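PDB 5YH1: member of s1p family of ribosomal proteins from Pyrococcus furiosus, which probably acts as an exonuclease on nucleic acids, the present chain being its manganese-binding DHH portion. Local coordinates for residues P22-L28 with T204-Y209; T77-L82 with I210-V214; L308-L312 with I349-F354; K303-V307 with Y340-L346; I395-L400 with A429-E433. All coordinates share one frame; numbering follows the deposited sequence.

The five contacts fall into groups on two sides of the chain's centre. Interactions 1 and 2 join the loop 22-28 and helix 66-86 to consecutive parts of one element, helix 199-210 and the turn after it; their centres are 11 Å apart, and Val25 packs on Pro212. Interactions 3 and 4 are successive parts of one interface between helices 286-311 and 343-358, with centres 9 Å apart. Interaction 5 lies beyond them, its centre 27 Å from that of interaction 3. Manganese, bound by Asp67, Asp137, His163 and Asp229, is about 12 Å from the side chain of Thr204 in interaction 1 and about 14 Å from that of Lys345 in interaction 4.

Interaction 1 of 5, residues P22-L28 with T204-Y209; sequences PSDVGFL and TEVARY
Val25 rests its CG2 methyl over the middle of the Tyr209 ring, a CH-pi contact of 3.7 Å from CG2 to the ring centroid. With chi1 at -64° this methyl is turned inward between the backbone N and carbonyl carbon, which lets it lie between the ring and one face of the Arg208 guanidinium. Phe27 meets Tyr209 obliquely, the phenol oxygen lying over the rim of its face, while Leu28 lays CG against Arg208 CD at 3.6 Å. Outward from this core the Arg208 guanidinium grips two successive carbonyls: NH2 donates to Val25 O (2.8 Å), and NH1 gives a nearly straight bond to Gly26 O (3.0 Å). Both oxygens lie in the guanidinium plane, although each nitrogen stands well above the plane of the carbonyl it meets. Tyr209 OH adds a weak bond to Gly26 O. Glu205 takes Leu28 N on the syn side of OE2 (3.1 Å), and its OE1 forms a salt bridge with Arg208 NH1 (2.7 Å). Tyr239 is a second partner of OE2, and Glu215 pairs with Arg208 NE. Replacing Arg208 by a leucine would probably leave the carbonyls of Val25 and Gly26 without these donors and Glu205 without its charged mate. At the rim a water bridges Ser23 N and Tyr209 O. Asp24, paired with Lys38, also accepts from Gly26 N through OD1, closing an Asx turn that shapes the loop between helices 2-20 and 32-53 where it crosses helix 199-210 of the DHH domain.

Interaction 2 of 5, residues T77-L82 with I210-V214; sequences TAIIPL and INPEV
Ala78 and Asn211 lead a buried helix-to-turn contact in the DHH domain, where helix 66-86 packs against the chain just as it leaves helix 199-210. The methyl of Ala78 touches Asn211 CB and, at 3.8 Å, Val214 CG2. The polar link is a single hydrogen bond from Asn211 ND2 to Ala78 O (3.1 Å, 160° at the hydrogen), directed at a lone pair in the carbonyl plane and nearly within the plane of the amide itself. Asn211 reaches it because CG stands opposite the backbone N, chi1 -172°. The helix is kinked at Pro81, which brings no N-H for Thr77 O; Leu82 N, 4.0 Å from Ala78 O, is too far for the usual helical bond to that oxygen, which accepts from the asparagine amide instead. On the other flank, Leu82 CD1 lies on Ile210 CG2 at 3.9 Å, and its CG and CD2 run past the asparagine amide. The opposite end of that amide, OD1, accepts weakly from Glu213 N in the pattern of an Asx turn, while Val214 N bonds to Asn211 O in the short 3-10 segment. Arg49 of helix 32-53 donates to Ile210 O, and Ile48 of that helix touches Ile79 and Ile210.

Interaction 3 of 5, residues L308-L312 with I349-F354; sequences LKAVL and IIHDHF
Leu308, which packs on Ile349 and Ile350, has its carbonyl O gripped within its own turn, by Leu312 N at 2.9 Å and weakly by Val311 N; that turn sets the side chains of Leu308 and Leu312 together against helix 343-358. The contact itself is made by carbon groups. With CG opposite the backbone N (chi1 -171°), Leu308 reaches out so that CD1 touches Ile349 CG2 at 3.9 Å and Ile350 CG1 at 4.0 Å, while CD2 approaches His353 ND1 obliquely. Leu312 crosses His353 at about a right angle and places CD2 over the imidazole face, 3.8 Å from the ring centroid, a CH-pi contact displaced toward NE2. The other methyl, Leu312 CD1, reaches Phe354 CE1 at 3.9 Å. Were His353 replaced by an alanine, Leu312 CD2 would probably lose the flat surface it lies on, opening a gap beside Leu308 CD2. Val311 CG1 closes the row against Ile350 CD1 (3.9 Å). The last turns of helix 286-311 thus pack on helix 343-358, with Ile329 of strand 325-330 touching Val311 and Ile350, Val315 beside Ile350 and Phe354, and Phe419 of the second subunit packed on Val311.

Interaction 4 of 5, residues K303-V307 with Y340-L346; sequences KQEKV and YPSPGKL
Gln304 runs toward Tyr340 as an extended chain, with CG beside its backbone N (chi1 -68°) and the amide carried away from helix 286-311. Beyond CB, Gln304 CG lies 3.9 Å from Tyr340 OH and against the CD1 methyl of Ile349; CD is also near the hydroxyl. At the tip Gln304 NE2 donates to Tyr340 OH (2.9 Å, 159° at the hydrogen). The oxygen lies in the amide plane, and the nitrogen comes in at the ring's edge with the two planes turned only 28° from each other. Gln304 NE2 also bonds to Glu258 and touches Lys345 CE at 3.6 Å; Glu258 holds the ammonium of Lys345 as well, so one carboxylate of helix 250-267 gathers both side chains. Along the ring, Lys303 CD meets Tyr340 CD1 at 3.7 Å, and its NZ goes on to Tyr266 and His262. A cis peptide joins Tyr340 to Pro341 and folds Pro341 CB over the centre of the tyrosine face. The outer edge of the proline is then turned to Val307, whose CG1 meets Pro341 CG at 3.9 Å and whose CG2 meets Leu346 CD1 at 4.1 Å. Ser342 follows as the N-cap, weakly accepting from Lys345 N. The start of helix 343-358 and the loop before it are therefore packed against helix 286-311, with helix 250-267 alongside Tyr340 and the Val331 and Ala335 loop against Leu346.

Interaction 5 of 5, residues I395-L400 with A429-E433; sequences ILAEKL and AFAKE
Two helices of the C-terminal part of the chain, 389-399 and 423-435, meet here through Leu396 and Ala429, next to the six-stranded mixed sheet; the arrangement is consistent with the C-terminal domain of DHH-family enzymes. The short helical segments run in broadly opposed directions, at 129°, with their axes 10.7 Å apart at closest approach. Leu396 fills the interval. Leu396 CD2 is pressed on Ala429 CB at 3.4 Å, tighter than usual for two carbons, and also lies against the backbone between Ala429 and Phe430. The other methyl, Leu396 CD1, meets the edge of the Phe430 ring, 4.0 Å from Phe430 CD1. That ring is carried inward with CG opposite the backbone N (chi1 -180°), where it also meets Leu389 and Ile392 of the facing helix and Phe326 of strand 325-330. Leu400, just past the helix, adds CD1 to Ala429 CB at 4.1 Å, so the alanine methyl lies against two leucines. Toward the other flank Glu433 bends at chi2, bringing its carboxylate over Ile395: CG2 touches the carboxylate carbon CD, and CD1 is 3.6 Å from OE2. Lys399 comes from the opposite direction and forms a salt bridge from NZ to Glu433 OE1 (3.5 Å), an oxygen that Lys436 also binds. The contact is thus hydrophobic and close-fitting toward the sheet and charged toward its rim, where the two lysines probably favour the ionised form of a glutamate lying partly against an isoleucine.

Interaction 1 of 5, residues P22-L28 with T204-Y209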
# COMPACT_ATOMS: atom_id res chain seq x y z
N PRO A 22 32.42 -24.91 -6.04
CA PRO A 22 31.46 -25.87 -6.58
C PRO A 22 32.13 -26.94 -7.44
O PRO A 22 33.18 -26.69 -8.03
CB PRO A 22 30.55 -25.00 -7.44
CG PRO A 22 31.46 -23.92 -7.93
CD PRO A 22 32.45 -23.66 -6.83
N SER A 23 31.52 -28.12 -7.50
CA SER A 23 31.93 -29.15 -8.45
C SER A 23 31.54 -28.74 -9.86
O SER A 23 30.57 -28.00 -10.06
CB SER A 23 31.22 -30.47 -8.15
OG SER A 23 31.40 -30.83 -6.81
N ASP A 24 32.29 -29.23 -10.84
CA ASP A 24 31.92 -29.03 -12.23
C ASP A 24 30.89 -30.09 -12.60
O ASP A 24 31.25 -31.19 -12.99
CB ASP A 24 33.15 -29.12 -13.13
CG ASP A 24 32.82 -28.82 -14.57
OD1 ASP A 24 31.62 -28.80 -14.93
OD2 ASP A 24 33.77 -28.61 -15.35
N VAL A 25 29.61 -29.75 -12.45
CA VAL A 25 28.51 -30.68 -12.75
C VAL A 25 27.97 -30.55 -14.18
O VAL A 25 26.95 -31.13 -14.51
CB VAL A 25 27.33 -30.49 -11.76
CG1 VAL A 25 27.77 -30.86 -10.36
CG2 VAL A 25 26.79 -29.07 -11.80
N GLY A 26 28.66 -29.80 -15.02
CA GLY A 26 28.21 -29.61 -16.39
C GLY A 26 26.87 -28.90 -16.46
O GLY A 26 26.55 -28.08 -15.59
N PHE A 27 26.10 -29.22 -17.50
CA PHE A 27 24.79 -28.61 -17.75
C PHE A 27 23.75 -29.66 -18.14
O PHE A 27 24.10 -30.78 -18.49
CB PHE A 27 24.91 -27.58 -18.85
CG PHE A 27 25.88 -26.48 -18.53
CD1 PHE A 27 25.62 -25.60 -17.49
CD2 PHE A 27 27.04 -26.32 -19.27
CE1 PHE A 27 26.51 -24.58 -17.19
CE2 PHE A 27 27.93 -25.31 -18.98
CZ PHE A 27 27.66 -24.43 -17.94
N LEU A 28 22.48 -29.28 -18.09
CA LEU A 28 21.37 -30.19 -18.40
C LEU A 28 21.16 -30.38 -19.90
O LEU A 28 20.49 -31.32 -20.31
CB LEU A 28 20.07 -29.68 -17.78
CG LEU A 28 20.00 -29.73 -16.26
CD1 LEU A 28 18.81 -28.91 -15.77
CD2 LEU A 28 19.89 -31.17 -15.79
N THR A 204 18.53 -22.14 -12.95
CA THR A 204 18.48 -23.57 -12.67
C THR A 204 19.88 -24.17 -12.77
O THR A 204 20.28 -24.95 -11.90
CB THR A 204 17.50 -24.31 -13.61
OG1 THR A 204 16.17 -23.85 -13.37
CG2 THR A 204 17.55 -25.81 -13.39
N GLU A 205 20.66 -23.78 -13.78
CA GLU A 205 22.04 -24.29 -13.90
C GLU A 205 22.89 -23.80 -12.72
O GLU A 205 23.58 -24.59 -12.08
CB GLU A 205 22.68 -23.93 -15.23
CG GLU A 205 21.94 -24.44 -16.47
CD GLU A 205 21.98 -25.96 -16.67
OE1 GLU A 205 22.62 -26.69 -15.88
OE2 GLU A 205 21.36 -26.45 -17.63
N VAL A 206 22.80 -22.51 -12.39
CA VAL A 206 23.51 -22.01 -11.20
C VAL A 206 23.11 -22.81 -9.98
O VAL A 206 23.97 -23.22 -9.18
CB VAL A 206 23.30 -20.50 -10.94
CG1 VAL A 206 23.92 -20.11 -9.60
CG2 VAL A 206 23.90 -19.67 -12.05
N ALA A 207 21.81 -23.06 -9.82
CA ALA A 207 21.32 -23.82 -8.67
C ALA A 207 21.94 -25.21 -8.57
O ALA A 207 22.22 -25.69 -7.48
CB ALA A 207 19.80 -23.93 -8.71
N ARG A 208 22.15 -25.86 -9.72
CA ARG A 208 22.79 -27.18 -9.75
C ARG A 208 24.24 -27.11 -9.25
O ARG A 208 24.69 -28.02 -8.55
CB ARG A 208 22.74 -27.78 -11.16
CG ARG A 208 21.33 -28.16 -11.62
CD ARG A 208 21.29 -28.63 -13.07
NE ARG A 208 22.25 -29.72 -13.28
CZ ARG A 208 23.46 -29.59 -13.83
NH1 ARG A 208 23.90 -28.42 -14.29
NH2 ARG A 208 24.24 -30.64 -13.92
N TYR A 209 24.96 -26.04 -9.58
CA TYR A 209 26.30 -25.83 -9.04
C TYR A 209 26.28 -25.50 -7.55
O TYR A 209 27.18 -25.91 -6.81
CB TYR A 209 27.04 -24.75 -9.82
CG TYR A 209 27.53 -25.22 -11.17
CD1 TYR A 209 26.67 -25.29 -12.25
CD2 TYR A 209 28.85 -25.60 -11.37
CE1 TYR A 209 27.09 -25.70 -13.49
CE2 TYR A 209 29.29 -26.02 -12.61
CZ TYR A 209 28.40 -26.08 -13.67
OH TYR A 209 28.81 -26.50 -14.92
O HOH W 1 28.93 -28.09 -6.15

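Interaction 2 of 5, residues T77-L82 with I210-V214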
# COMPACT_ATOMS: atom_id res chain seq x y z
N THR A 77 15.40 -23.33 -3.84
CA THR A 77 15.30 -24.77 -3.63
C THR A 77 16.67 -25.40 -3.38
O THR A 77 16.79 -26.34 -2.60
CB THR A 77 14.59 -25.43 -4.83
OG1 THR A 77 13.30 -24.84 -4.99
CG2 THR A 77 14.43 -26.93 -4.64
N ALA A 78 17.71 -24.88 -4.03
CA ALA A 78 19.09 -25.32 -3.80
C ALA A 78 19.70 -24.76 -2.50
O ALA A 78 20.44 -25.44 -1.80
CB ALA A 78 19.95 -24.91 -4.99
N ILE A 79 19.39 -23.50 -2.20
CA ILE A 79 19.99 -22.79 -1.07
C ILE A 79 19.46 -23.26 0.29
O ILE A 79 20.25 -23.52 1.20
CB ILE A 79 19.78 -21.27 -1.23
CG1 ILE A 79 20.64 -20.76 -2.39
CG2 ILE A 79 20.15 -20.52 0.05
CD1 ILE A 79 20.20 -19.43 -2.95
N ILE A 80 18.14 -23.37 0.42
CA ILE A 80 17.52 -23.65 1.73
C ILE A 80 18.07 -24.92 2.40
O ILE A 80 18.42 -24.88 3.58
CB ILE A 80 15.97 -23.71 1.64
CG1 ILE A 80 15.38 -22.32 1.34
CG2 ILE A 80 15.36 -24.27 2.91
CD1 ILE A 80 15.74 -21.24 2.32
N PRO A 81 18.16 -26.05 1.66
CA PRO A 81 18.73 -27.26 2.27
C PRO A 81 20.15 -27.09 2.80
O PRO A 81 20.48 -27.65 3.84
CB PRO A 81 18.70 -28.29 1.13
CG PRO A 81 17.61 -27.83 0.24
CD PRO A 81 17.60 -26.33 0.32
N LEU A 82 20.99 -26.35 2.09
CA LEU A 82 22.36 -26.10 2.55
C LEU A 82 22.34 -25.27 3.83
O LEU A 82 23.07 -25.57 4.77
CB LEU A 82 23.20 -25.40 1.49
CG LEU A 82 23.56 -26.18 0.23
CD1 LEU A 82 24.56 -25.38 -0.59
CD2 LEU A 82 24.11 -27.57 0.55
N ILE A 210 25.27 -24.77 -7.09
CA ILE A 210 25.14 -24.47 -5.67
C ILE A 210 24.91 -25.75 -4.89
O ILE A 210 25.55 -25.97 -3.87
CB ILE A 210 23.99 -23.47 -5.39
CG1 ILE A 210 24.37 -22.08 -5.91
CG2 ILE A 210 23.70 -23.39 -3.89
CD1 ILE A 210 23.19 -21.16 -6.10
N ASN A 211 23.99 -26.59 -5.37
CA ASN A 211 23.60 -27.79 -4.65
C ASN A 211 23.20 -28.92 -5.62
O ASN A 211 22.02 -29.08 -5.93
CB ASN A 211 22.46 -27.48 -3.68
CG ASN A 211 22.14 -28.64 -2.76
OD1 ASN A 211 22.73 -29.71 -2.86
ND2 ASN A 211 21.19 -28.43 -1.87
N PRO A 212 24.18 -29.72 -6.07
CA PRO A 212 23.87 -30.78 -7.04
C PRO A 212 22.76 -31.75 -6.63
O PRO A 212 22.12 -32.32 -7.50
CB PRO A 212 25.22 -31.51 -7.20
CG PRO A 212 26.24 -30.46 -6.92
CD PRO A 212 25.63 -29.61 -5.82
N GLU A 213 22.50 -31.91 -5.34
CA GLU A 213 21.45 -32.82 -4.88
C GLU A 213 20.02 -32.45 -5.30
O GLU A 213 19.15 -33.31 -5.27
CB GLU A 213 21.47 -32.98 -3.35
CG GLU A 213 22.26 -34.18 -2.85
CD GLU A 213 23.69 -33.84 -2.47
OE1 GLU A 213 23.99 -33.85 -1.25
OE2 GLU A 213 24.51 -33.54 -3.38
N VAL A 214 19.76 -31.19 -5.65
CA VAL A 214 18.39 -30.80 -6.00
C VAL A 214 18.09 -30.91 -7.50
O VAL A 214 16.98 -30.58 -7.93
CB VAL A 214 18.02 -29.38 -5.49
CG1 VAL A 214 18.24 -29.29 -3.99
CG2 VAL A 214 18.80 -28.29 -6.22

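Interaction 3 of 5, residues L308-L312 with I349-F354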
# COMPACT_ATOMS: atom_id res chain seq x y z
N LEU A 308 -11.00 -10.03 -24.12
CA LEU A 308 -10.70 -9.95 -25.55
C LEU A 308 -11.96 -9.68 -26.38
O LEU A 308 -11.97 -8.79 -27.23
CB LEU A 308 -10.02 -11.23 -26.02
CG LEU A 308 -9.47 -11.21 -27.45
CD1 LEU A 308 -8.48 -10.06 -27.64
CD2 LEU A 308 -8.82 -12.55 -27.76
N LYS A 309 -13.03 -10.43 -26.11
CA LYS A 309 -14.30 -10.23 -26.80
C LYS A 309 -14.84 -8.80 -26.68
O LYS A 309 -15.35 -8.24 -27.64
CB LYS A 309 -15.35 -11.21 -26.30
CG LYS A 309 -16.61 -11.21 -27.13
CD LYS A 309 -17.64 -12.19 -26.60
CE LYS A 309 -18.93 -12.07 -27.39
NZ LYS A 309 -19.95 -13.02 -26.88
N ALA A 310 -14.70 -8.21 -25.50
CA ALA A 310 -15.21 -6.86 -25.25
C ALA A 310 -14.32 -5.76 -25.85
O ALA A 310 -14.83 -4.70 -26.24
CB ALA A 310 -15.38 -6.63 -23.75
N VAL A 311 -13.01 -6.00 -25.91
CA VAL A 311 -12.04 -4.97 -26.31
C VAL A 311 -11.75 -4.94 -27.82
O VAL A 311 -11.54 -3.88 -28.41
CB VAL A 311 -10.71 -5.14 -25.53
CG1 VAL A 311 -9.66 -4.15 -26.01
CG2 VAL A 311 -10.95 -4.94 -24.04
N LEU A 312 -11.76 -6.12 -28.43
CA LEU A 312 -11.43 -6.29 -29.85
C LEU A 312 -12.18 -5.38 -30.81
O LEU A 312 -11.59 -4.86 -31.74
CB LEU A 312 -11.65 -7.75 -30.25
CG LEU A 312 -10.87 -8.33 -31.41
CD1 LEU A 312 -9.38 -8.07 -31.27
CD2 LEU A 312 -11.18 -9.82 -31.47
N ILE A 349 -2.37 -10.16 -25.29
CA ILE A 349 -3.53 -10.98 -25.64
C ILE A 349 -4.11 -10.53 -26.98
O ILE A 349 -4.49 -11.35 -27.80
CB ILE A 349 -4.61 -10.90 -24.54
CG1 ILE A 349 -4.16 -11.66 -23.29
CG2 ILE A 349 -5.95 -11.45 -25.02
CD1 ILE A 349 -4.92 -11.24 -22.05
N ILE A 350 -4.18 -9.21 -27.18
CA ILE A 350 -4.65 -8.66 -28.45
C ILE A 350 -3.66 -9.00 -29.56
O ILE A 350 -4.04 -9.46 -30.65
CB ILE A 350 -4.87 -7.14 -28.35
CG1 ILE A 350 -6.06 -6.84 -27.42
CG2 ILE A 350 -5.11 -6.52 -29.72
CD1 ILE A 350 -6.08 -5.43 -26.87
N HIS A 351 -2.37 -8.80 -29.27
CA HIS A 351 -1.33 -9.07 -30.24
C HIS A 351 -1.34 -10.55 -30.68
O HIS A 351 -1.29 -10.84 -31.87
CB HIS A 351 0.04 -8.69 -29.67
CG HIS A 351 1.14 -8.69 -30.68
ND1 HIS A 351 1.12 -7.87 -31.79
CD2 HIS A 351 2.30 -9.38 -30.74
CE1 HIS A 351 2.23 -8.06 -32.49
NE2 HIS A 351 2.96 -8.97 -31.87
N ASP A 352 -1.42 -11.45 -29.70
CA ASP A 352 -1.51 -12.89 -29.98
C ASP A 352 -2.68 -13.23 -30.87
O ASP A 352 -2.56 -14.08 -31.75
CB ASP A 352 -1.64 -13.71 -28.69
CG ASP A 352 -0.37 -13.74 -27.89
OD1 ASP A 352 0.70 -13.38 -28.42
OD2 ASP A 352 -0.44 -14.10 -26.70
N HIS A 353 -3.80 -12.57 -30.65
CA HIS A 353 -4.99 -12.82 -31.46
C HIS A 353 -4.72 -12.47 -32.92
O HIS A 353 -5.11 -13.22 -33.82
CB HIS A 353 -6.18 -12.02 -30.94
CG HIS A 353 -7.37 -12.04 -31.84
ND1 HIS A 353 -8.33 -13.02 -31.79
CD2 HIS A 353 -7.75 -11.19 -32.82
CE1 HIS A 353 -9.26 -12.78 -32.69
NE2 HIS A 353 -8.92 -11.68 -33.34
N PHE A 354 -4.04 -11.35 -33.15
CA PHE A 354 -3.72 -10.93 -34.50
C PHE A 354 -2.68 -11.86 -35.14
O PHE A 354 -2.74 -12.12 -36.34
CB PHE A 354 -3.32 -9.45 -34.56
CG PHE A 354 -4.50 -8.52 -34.57
CD1 PHE A 354 -5.06 -8.05 -33.39
CD2 PHE A 354 -5.08 -8.14 -35.77
CE1 PHE A 354 -6.17 -7.22 -33.40
CE2 PHE A 354 -6.19 -7.31 -35.79
CZ PHE A 354 -6.74 -6.84 -34.60

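Interaction 4 of 5, residues K303-V307 with Y340-L346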
# COMPACT_ATOMS: atom_id res chain seq x y z
N LYS A 303 -11.39 -15.23 -18.17
CA LYS A 303 -11.13 -13.79 -18.08
C LYS A 303 -10.51 -13.25 -19.36
O LYS A 303 -10.92 -12.20 -19.85
CB LYS A 303 -10.18 -13.46 -16.94
CG LYS A 303 -10.79 -13.57 -15.56
CD LYS A 303 -9.76 -13.16 -14.53
CE LYS A 303 -10.26 -13.43 -13.13
NZ LYS A 303 -9.39 -12.82 -12.10
N GLN A 304 -9.53 -13.96 -19.90
CA GLN A 304 -8.88 -13.50 -21.13
C GLN A 304 -9.85 -13.47 -22.31
O GLN A 304 -9.87 -12.50 -23.06
CB GLN A 304 -7.65 -14.36 -21.45
CG GLN A 304 -6.52 -14.18 -20.45
CD GLN A 304 -5.26 -14.92 -20.83
OE1 GLN A 304 -5.11 -15.38 -21.95
NE2 GLN A 304 -4.33 -15.05 -19.89
N GLU A 305 -10.66 -14.51 -22.46
CA GLU A 305 -11.65 -14.56 -23.54
C GLU A 305 -12.70 -13.46 -23.42
O GLU A 305 -13.07 -12.84 -24.42
CB GLU A 305 -12.35 -15.92 -23.57
CG GLU A 305 -11.45 -17.02 -24.08
CD GLU A 305 -12.07 -18.40 -23.97
OE1 GLU A 305 -13.04 -18.59 -23.19
OE2 GLU A 305 -11.57 -19.30 -24.66
N LYS A 306 -13.18 -13.24 -22.20
CA LYS A 306 -14.17 -12.19 -21.93
C LYS A 306 -13.61 -10.82 -22.28
O LYS A 306 -14.26 -10.05 -22.98
CB LYS A 306 -14.55 -12.17 -20.44
CG LYS A 306 -16.02 -12.40 -20.16
CD LYS A 306 -16.33 -13.89 -19.98
N VAL A 307 -12.42 -10.51 -21.78
CA VAL A 307 -11.84 -9.18 -22.00
C VAL A 307 -11.53 -9.00 -23.49
O VAL A 307 -11.82 -7.96 -24.07
CB VAL A 307 -10.62 -8.91 -21.07
CG1 VAL A 307 -9.40 -9.72 -21.49
CG2 VAL A 307 -10.27 -7.43 -21.06
N TYR A 340 -7.15 -7.51 -13.63
CA TYR A 340 -6.51 -8.44 -14.53
C TYR A 340 -7.32 -8.47 -15.82
O TYR A 340 -8.54 -8.61 -15.77
CB TYR A 340 -6.46 -9.84 -13.91
CG TYR A 340 -5.83 -10.86 -14.82
CD1 TYR A 340 -6.60 -11.56 -15.74
CD2 TYR A 340 -4.47 -11.13 -14.77
CE1 TYR A 340 -6.04 -12.49 -16.58
CE2 TYR A 340 -3.89 -12.07 -15.60
CZ TYR A 340 -4.68 -12.75 -16.51
OH TYR A 340 -4.14 -13.69 -17.36
N PRO A 341 -6.67 -8.35 -16.99
CA PRO A 341 -5.24 -8.23 -17.22
C PRO A 341 -4.75 -6.78 -17.26
O PRO A 341 -5.44 -5.91 -17.76
CB PRO A 341 -5.07 -8.87 -18.60
CG PRO A 341 -6.35 -8.56 -19.30
CD PRO A 341 -7.41 -8.61 -18.24
N SER A 342 -3.54 -6.54 -16.75
CA SER A 342 -2.86 -5.25 -16.88
C SER A 342 -2.73 -4.84 -18.37
O SER A 342 -2.85 -5.68 -19.26
CB SER A 342 -1.47 -5.32 -16.25
OG SER A 342 -0.58 -6.13 -17.03
N PRO A 343 -2.49 -3.54 -18.63
CA PRO A 343 -2.28 -3.08 -20.01
C PRO A 343 -1.22 -3.87 -20.78
O PRO A 343 -1.42 -4.21 -21.94
CB PRO A 343 -1.85 -1.63 -19.82
CG PRO A 343 -2.55 -1.20 -18.57
CD PRO A 343 -2.54 -2.42 -17.68
N GLY A 344 -0.10 -4.17 -20.12
CA GLY A 344 0.94 -4.97 -20.76
C GLY A 344 0.45 -6.33 -21.19
O GLY A 344 0.68 -6.75 -22.33
N LYS A 345 -0.23 -7.02 -20.29
CA LYS A 345 -0.76 -8.36 -20.56
C LYS A 345 -1.88 -8.30 -21.59
O LYS A 345 -1.97 -9.16 -22.47
CB LYS A 345 -1.28 -8.98 -19.26
CG LYS A 345 -1.91 -10.36 -19.39
CD LYS A 345 -0.87 -11.41 -19.75
CE LYS A 345 -1.54 -12.71 -20.12
NZ LYS A 345 -0.54 -13.76 -20.45
N LEU A 346 -2.75 -7.30 -21.48
CA LEU A 346 -3.83 -7.10 -22.44
C LEU A 346 -3.31 -6.90 -23.85
O LEU A 346 -3.84 -7.48 -24.80
CB LEU A 346 -4.70 -5.90 -22.05
CG LEU A 346 -5.86 -5.55 -22.99
CD1 LEU A 346 -6.79 -6.75 -23.19
CD2 LEU A 346 -6.64 -4.37 -22.44

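Interaction 5 of 5, residues I395-L400 with A429-E433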
# COMPACT_ATOMS: atom_id res chain seq x y z
N ILE A 395 14.52 8.70 -31.87
CA ILE A 395 14.02 9.63 -32.89
C ILE A 395 12.90 10.51 -32.31
O ILE A 395 12.91 11.73 -32.49
CB ILE A 395 13.55 8.89 -34.16
CG1 ILE A 395 14.75 8.34 -34.94
CG2 ILE A 395 12.75 9.82 -35.07
CD1 ILE A 395 14.38 7.37 -36.05
N LEU A 396 11.94 9.91 -31.62
CA LEU A 396 10.80 10.67 -31.10
C LEU A 396 11.25 11.73 -30.08
O LEU A 396 10.78 12.86 -30.13
CB LEU A 396 9.73 9.74 -30.50
CG LEU A 396 9.01 8.80 -31.48
CD1 LEU A 396 8.06 7.87 -30.74
CD2 LEU A 396 8.25 9.56 -32.56
N ALA A 397 12.17 11.36 -29.19
CA ALA A 397 12.70 12.27 -28.18
C ALA A 397 13.37 13.50 -28.81
O ALA A 397 13.19 14.62 -28.33
CB ALA A 397 13.67 11.55 -27.27
N GLU A 398 14.11 13.27 -29.89
CA GLU A 398 14.79 14.36 -30.61
C GLU A 398 13.81 15.25 -31.36
O GLU A 398 13.99 16.46 -31.39
CB GLU A 398 15.85 13.80 -31.56
CG GLU A 398 16.45 14.83 -32.52
CD GLU A 398 17.58 14.27 -33.39
OE1 GLU A 398 17.75 14.76 -34.53
OE2 GLU A 398 18.30 13.34 -32.94
N LYS A 399 12.78 14.66 -31.98
CA LYS A 399 11.77 15.45 -32.70
C LYS A 399 10.83 16.21 -31.77
O LYS A 399 10.23 17.18 -32.18
CB LYS A 399 10.88 14.56 -33.58
CG LYS A 399 11.53 14.02 -34.84
CD LYS A 399 10.47 13.55 -35.82
CE LYS A 399 11.03 13.40 -37.23
NZ LYS A 399 11.98 12.26 -37.33
N LEU A 400 10.68 15.73 -30.54
CA LEU A 400 9.68 16.28 -29.60
C LEU A 400 10.32 16.39 -28.23
O LEU A 400 9.96 15.66 -27.30
CB LEU A 400 8.45 15.36 -29.53
CG LEU A 400 7.76 15.04 -30.85
CD1 LEU A 400 6.74 13.92 -30.69
CD2 LEU A 400 7.09 16.28 -31.41
N ALA A 429 3.64 10.84 -34.44
CA ALA A 429 5.04 10.75 -34.87
C ALA A 429 5.51 9.30 -34.86
O ALA A 429 6.31 8.89 -35.71
CB ALA A 429 5.94 11.60 -33.99
N PHE A 430 5.04 8.52 -33.89
CA PHE A 430 5.34 7.10 -33.87
C PHE A 430 4.79 6.43 -35.13
O PHE A 430 5.48 5.63 -35.76
CB PHE A 430 4.77 6.43 -32.63
CG PHE A 430 5.06 4.95 -32.56
CD1 PHE A 430 6.24 4.50 -32.00
CD2 PHE A 430 4.17 4.03 -33.08
CE1 PHE A 430 6.51 3.14 -31.94
CE2 PHE A 430 4.44 2.68 -33.02
CZ PHE A 430 5.61 2.23 -32.46
N ALA A 431 3.56 6.76 -35.50
CA ALA A 431 2.92 6.16 -36.66
C ALA A 431 3.65 6.52 -37.97
O ALA A 431 3.75 5.70 -38.88
CB ALA A 431 1.46 6.54 -36.73
N LYS A 432 4.18 7.75 -38.05
CA LYS A 432 4.90 8.18 -39.25
C LYS A 432 6.20 7.41 -39.39
O LYS A 432 6.59 7.07 -40.51
CB LYS A 432 5.20 9.69 -39.22
N GLU A 433 6.87 7.13 -38.28
CA GLU A 433 8.09 6.34 -38.31
C GLU A 433 7.82 4.91 -38.80
O GLU A 433 8.68 4.31 -39.46
CB GLU A 433 8.76 6.29 -36.94
CG GLU A 433 9.33 7.63 -36.49
CD GLU A 433 10.28 8.24 -37.51
OE1 GLU A 433 10.04 9.39 -37.92
OE2 GLU A 433 11.26 7.57 -37.90